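Local coordinates for protein EmGH1 (Erythrobacter marinus, PDB 5Z87) that probably hydrolyses beta-glucosidic bonds as a family 3 glycoside hydrolase, at residues 714-718 with 759-763; 254-259 with 752-757. All blocks are in the same frame, centred on the assembly; numbering follows the deposited sequence.

Interaction 1 of 2, residues 714-718 with 759-763; sequences SIASR and LLVEP. With MG (magnesium ion), chain E.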
loop_
_atom_site.group_PDB
_atom_site.type_symbol
_atom_site.label_atom_id
_atom_site.label_comp_id
_atom_site.label_asym_id
_atom_site.label_seq_id
_atom_site.Cartn_x
_atom_site.Cartn_y
_atom_site.Cartn_z
ATOM N N SER A 714 10.978 6.496 22.350
ATOM C CA SER A 714 9.758 7.239 22.683
ATOM C C SER A 714 9.642 8.531 21.886
ATOM O O SER A 714 8.565 8.857 21.369
ATOM C CB SER A 714 9.711 7.550 24.179
ATOM O OG SER A 714 9.607 6.370 24.946
ATOM N N ILE A 715 10.735 9.282 21.778
ATOM C CA ILE A 715 10.775 10.535 21.031
ATOM C C ILE A 715 11.955 10.464 20.079
ATOM O O ILE A 715 13.046 10.037 20.466
ATOM C CB ILE A 715 10.914 11.760 21.962
ATOM C CG1 ILE A 715 9.801 11.785 23.016
ATOM C CG2 ILE A 715 10.948 13.042 21.147
ATOM C CD1 ILE A 715 8.415 12.112 22.452
ATOM N N ALA A 716 11.751 10.892 18.840
ATOM C CA ALA A 716 12.818 10.789 17.862
ATOM C C ALA A 716 12.638 11.879 16.813
ATOM O O ALA A 716 11.527 12.371 16.591
ATOM C CB ALA A 716 12.836 9.394 17.234
ATOM N N SER A 717 13.750 12.251 16.166
ATOM C CA SER A 717 13.710 13.344 15.194
ATOM C C SER A 717 12.826 12.996 13.999
ATOM O O SER A 717 12.270 13.898 13.353
ATOM C CB SER A 717 15.130 13.708 14.740
ATOM O OG SER A 717 15.867 12.559 14.320
ATOM N N ARG A 718 12.695 11.704 13.695
ATOM C CA ARG A 718 11.665 11.158 12.820
ATOM C C ARG A 718 10.875 10.090 13.568
ATOM O O ARG A 718 11.433 9.342 14.378
ATOM C CB ARG A 718 12.272 10.570 11.557
ATOM C CG ARG A 718 12.873 11.643 10.701
ATOM C CD ARG A 718 12.963 11.257 9.281
ATOM N NE ARG A 718 13.562 12.330 8.509
ATOM C CZ ARG A 718 13.386 12.508 7.207
ATOM N NH1 ARG A 718 12.594 11.685 6.505
ATOM N NH2 ARG A 718 14.009 13.517 6.610
ATOM N N LEU A 759 24.029 7.038 11.295
ATOM C CA LEU A 759 23.368 6.606 12.518
ATOM C C LEU A 759 23.168 7.788 13.459
ATOM O O LEU A 759 24.137 8.425 13.879
ATOM C CB LEU A 759 24.182 5.513 13.195
ATOM C CG LEU A 759 23.601 4.983 14.506
ATOM C CD1 LEU A 759 22.294 4.188 14.286
ATOM C CD2 LEU A 759 24.656 4.128 15.187
ATOM N N LEU A 760 21.915 8.081 13.790
ATOM C CA LEU A 760 21.562 9.104 14.769
ATOM C C LEU A 760 21.224 8.439 16.094
ATOM O O LEU A 760 20.365 7.554 16.142
ATOM C CB LEU A 760 20.363 9.928 14.302
ATOM C CG LEU A 760 20.498 10.579 12.928
ATOM C CD1 LEU A 760 19.195 11.309 12.522
ATOM C CD2 LEU A 760 21.694 11.524 12.923
ATOM N N VAL A 761 21.895 8.861 17.162
ATOM C CA VAL A 761 21.540 8.461 18.518
ATOM C C VAL A 761 21.191 9.732 19.279
ATOM O O VAL A 761 21.987 10.677 19.321
ATOM C CB VAL A 761 22.667 7.680 19.214
ATOM C CG1 VAL A 761 22.153 7.051 20.497
ATOM C CG2 VAL A 761 23.182 6.606 18.298
ATOM N N GLU A 762 19.997 9.762 19.864
ATOM C CA GLU A 762 19.515 10.994 20.446
ATOM C C GLU A 762 19.225 10.825 21.933
ATOM O O GLU A 762 18.753 9.766 22.361
ATOM C CB GLU A 762 18.257 11.464 19.697
ATOM C CG GLU A 762 18.547 11.714 18.205
ATOM C CD GLU A 762 17.310 11.781 17.313
ATOM O OE1 GLU A 762 17.492 12.090 16.121
ATOM O OE2 GLU A 762 16.175 11.525 17.779
ATOM N N PRO A 763 19.517 11.837 22.743
ATOM C CA PRO A 763 19.174 11.760 24.166
ATOM C C PRO A 763 17.683 11.542 24.336
ATOM O O PRO A 763 16.874 12.017 23.533
ATOM C CB PRO A 763 19.598 13.132 24.714
ATOM C CG PRO A 763 20.506 13.701 23.678
ATOM C CD PRO A 763 20.037 13.162 22.372
HETATM MG MG MG E . 14.582 9.158 21.531
HETATM O O HOH W 1 13.345 8.898 23.220
HETATM O O HOH W 2 15.730 9.233 19.719
HETATM O O HOH W 3 16.445 8.460 22.454
HETATM O O HOH W 4 14.989 11.171 21.788
#
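A magnesium site in the fibronectin type III-like domain is where the loop 714-718, just past strand 703-713, meets the end of 759-763, and Ser717 and Glu762 make the direct link beside it. The Glu762 carboxylate grips Ser717 with both oxygens. OE2 accepts from Ser717 N at 3.0 Å through its syn lone pair, in a somewhat bent bond (N-H...O angle 144°). OE1 takes the hydroxyl hydrogen of Ser717 OG at 2.5 Å, an unusually short distance whose exact length is uncertain. Two bonds to one residue hold the carboxylate against turning about its last torsion. Glu762 spans the gap because its chain runs extended beyond CG (chi2 163°), and Ser717 answers with OG set between its backbone N and carbonyl carbon (chi1 51°), on the side of OE1. Ala716 CA lies 3.4 Å from Glu762 OE2, and Leu760 CD1 packs against Ser717 OG at 4.0 Å. Tyr752 OH is a further hydrogen-bond partner of that hydroxyl.

Ile715 O and four waters lie 2.1 to 2.2 Å from the ion, and Asp713 OD1 is the sixth ligand. Segment 759-763 reaches it through water alone: one water can donate to Glu762 OE2, another donates to Glu762 O, and a third to Pro763 O at 2.7 Å. The fourth accepts from Ile715 N, returning to the first segment. The negative Glu762 in the second shell would probably add to the electrostatic hold on the ion. A first shell of one carbonyl, one carboxylate and four waters, with protein groups holding those waters from a second shell, is typical of an octahedral, largely hydrated magnesium site.

Interaction 2 of 2, residues 254-259 with 752-757; sequences PVEMQN and YRDADG. With EDO (1,2-ethanediol), chain K.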
loop_
_atom_site.group_PDB
_atom_site.type_symbol
_atom_site.label_atom_id
_atom_site.label_comp_id
_atom_site.label_asym_id
_atom_site.label_seq_id
_atom_site.Cartn_x
_atom_site.Cartn_y
_atom_site.Cartn_z
ATOM N N PRO A 254 13.424 7.292 1.896
ATOM C CA PRO A 254 14.846 7.021 2.191
ATOM C C PRO A 254 15.105 6.571 3.621
ATOM O O PRO A 254 15.985 5.732 3.834
ATOM C CB PRO A 254 15.540 8.355 1.880
ATOM C CG PRO A 254 14.425 9.389 1.891
ATOM C CD PRO A 254 13.211 8.663 1.396
ATOM N N VAL A 255 14.361 7.067 4.608
ATOM C CA VAL A 255 14.595 6.609 5.972
ATOM C C VAL A 255 14.067 5.194 6.157
ATOM O O VAL A 255 14.738 4.336 6.747
ATOM C CB VAL A 255 13.976 7.591 6.980
ATOM C CG1 VAL A 255 14.191 7.094 8.386
ATOM C CG2 VAL A 255 14.598 8.975 6.803
ATOM N N GLU A 256 12.862 4.928 5.652
ATOM C CA GLU A 256 12.342 3.566 5.608
ATOM C C GLU A 256 13.338 2.623 4.924
ATOM O O GLU A 256 13.657 1.552 5.447
ATOM C CB GLU A 256 10.993 3.564 4.883
ATOM C CG GLU A 256 10.361 2.184 4.732
ATOM C CD GLU A 256 9.136 2.192 3.826
ATOM O OE1 GLU A 256 8.928 3.195 3.121
ATOM O OE2 GLU A 256 8.379 1.193 3.812
ATOM N N MET A 257 13.870 3.033 3.769
ATOM C CA MET A 257 14.843 2.204 3.059
ATOM C C MET A 257 16.064 1.897 3.925
ATOM O O MET A 257 16.536 0.755 3.968
ATOM C CB MET A 257 15.259 2.896 1.762
ATOM C CG MET A 257 16.358 2.181 1.017
ATOM S SD MET A 257 15.858 0.630 0.240
ATOM C CE MET A 257 14.851 1.197 -1.112
ATOM N N GLN A 258 16.549 2.889 4.673
ATOM C CA GLN A 258 17.730 2.707 5.507
ATOM C C GLN A 258 17.467 1.812 6.715
ATOM O O GLN A 258 18.373 1.094 7.154
ATOM C CB GLN A 258 18.253 4.074 5.976
ATOM C CG GLN A 258 19.082 4.820 4.917
ATOM C CD GLN A 258 20.443 4.164 4.676
ATOM O OE1 GLN A 258 20.967 3.478 5.544
ATOM N NE2 GLN A 258 21.011 4.377 3.499
ATOM N N ASN A 259 16.254 1.835 7.273
ATOM C CA ASN A 259 15.998 1.136 8.527
ATOM C C ASN A 259 15.104 -0.090 8.400
ATOM O O ASN A 259 15.023 -0.864 9.362
ATOM C CB ASN A 259 15.387 2.100 9.555
ATOM C CG ASN A 259 16.291 3.287 9.827
ATOM O OD1 ASN A 259 17.130 3.234 10.711
ATOM N ND2 ASN A 259 16.117 4.366 9.065
ATOM N N TYR A 752 18.759 5.327 14.889
ATOM C CA TYR A 752 18.231 4.999 13.574
ATOM C C TYR A 752 19.043 5.770 12.551
ATOM O O TYR A 752 19.699 6.758 12.882
ATOM C CB TYR A 752 16.734 5.322 13.469
ATOM C CG TYR A 752 16.433 6.788 13.267
ATOM C CD1 TYR A 752 16.455 7.682 14.329
ATOM C CD2 TYR A 752 16.123 7.274 12.010
ATOM C CE1 TYR A 752 16.185 9.038 14.128
ATOM C CE2 TYR A 752 15.843 8.612 11.803
ATOM C CZ TYR A 752 15.872 9.486 12.854
ATOM O OH TYR A 752 15.595 10.816 12.607
ATOM N N ARG A 753 18.990 5.310 11.304
ATOM C CA ARG A 753 19.770 5.902 10.224
ATOM C C ARG A 753 18.960 6.964 9.500
ATOM O O ARG A 753 17.781 6.750 9.202
ATOM C CB ARG A 753 20.218 4.817 9.249
ATOM C CG ARG A 753 21.142 3.803 9.905
ATOM C CD ARG A 753 21.935 3.011 8.872
ATOM N NE ARG A 753 22.782 2.046 9.549
ATOM C CZ ARG A 753 24.043 2.284 9.900
ATOM N NH1 ARG A 753 24.612 3.449 9.611
ATOM N NH2 ARG A 753 24.736 1.356 10.543
ATOM N N ASP A 754 19.586 8.115 9.230
ATOM C CA ASP A 754 18.906 9.180 8.498
ATOM C C ASP A 754 18.868 8.839 7.007
ATOM O O ASP A 754 19.303 7.766 6.577
ATOM C CB ASP A 754 19.555 10.538 8.780
ATOM C CG ASP A 754 20.967 10.694 8.174
ATOM O OD1 ASP A 754 21.344 10.010 7.191
ATOM O OD2 ASP A 754 21.706 11.557 8.693
ATOM N N ALA A 755 18.368 9.771 6.188
ATOM C CA ALA A 755 18.185 9.474 4.770
ATOM C C ALA A 755 19.505 9.213 4.057
ATOM O O ALA A 755 19.501 8.606 2.979
ATOM C CB ALA A 755 17.422 10.612 4.083
ATOM N N ASP A 756 20.632 9.628 4.643
ATOM C CA ASP A 756 21.955 9.395 4.066
ATOM C C ASP A 756 22.647 8.152 4.611
ATOM O O ASP A 756 23.738 7.816 4.140
ATOM C CB ASP A 756 22.852 10.613 4.298
ATOM C CG ASP A 756 22.237 11.894 3.777
ATOM O OD1 ASP A 756 21.628 11.855 2.684
ATOM O OD2 ASP A 756 22.357 12.935 4.465
ATOM N N GLY A 757 22.051 7.458 5.583
ATOM C CA GLY A 757 22.679 6.293 6.181
ATOM C C GLY A 757 23.455 6.569 7.448
ATOM O O GLY A 757 24.102 5.658 7.976
HETATM C C1 EDO K . 26.597 5.250 5.696
HETATM O O1 EDO K . 26.181 6.618 5.613
HETATM C C2 EDO K . 27.925 5.203 6.446
HETATM O O2 EDO K . 27.699 4.977 7.845
HETATM O O HOH W 5 18.194 5.943 1.589
HETATM O O HOH W 6 20.716 6.693 1.547
#
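Asn259, on helix 254-261, reads the backbone of Arg753 with both ends of its amide. OD1 accepts from Arg753 N at 2.8 Å, and ND2 donates to Arg753 O at 2.9 Å; both bonds are nearly straight (above 170°) and lie in the carbonyl planes of their acceptors. Its CG stands beside the backbone N (chi1 -59°), which lets ND2 also donate back to Val255 O at 2.7 Å, fixing which way round the amide lies. With an alanine in place of Asn259, Arg753 N and O would probably lose their paired side-chain partners.

Gln258 bends at chi2, laying its amide over Gly757, with CD 3.4 Å from Gly757 CA, while OE1 meets Arg753 CD. Arg753 runs extended past this amide, its guanidinium plane turned 61° from it, and its NH1 donates to Gly757 O. A water links Gln258 NE2 to Ala755 O.

Val255 splits its branches, CG1 going to the edge of the Tyr752 ring and CG2 to Ala755, whose CB also meets Pro254 CB at 3.7 Å. The paired, directional amide bonds would probably fix the orientation of strand 752-753 on the helix, while the small apolar patch adds packing.

In the fold
From the N terminus, the chain first passes through 254-259, a helix of the family 3 N-terminal domain, and then runs through the C-terminal domain before reaching 714-718, in a loop of the fibronectin type III-like domain. The turn at 752-757 closes interaction 2 across 492 residues, bringing the last domain back onto the first. Segment 759-763 follows after one residue and closes interaction 1 over only 40 residues, inside that last domain. The two closures cross, since their segments alternate along the chain. Strands 752-753 and 759-760 pair antiparallel as a hairpin, so one small sheet serves both, and Arg718 packs on Val255. Both contacts also touch the second subunit.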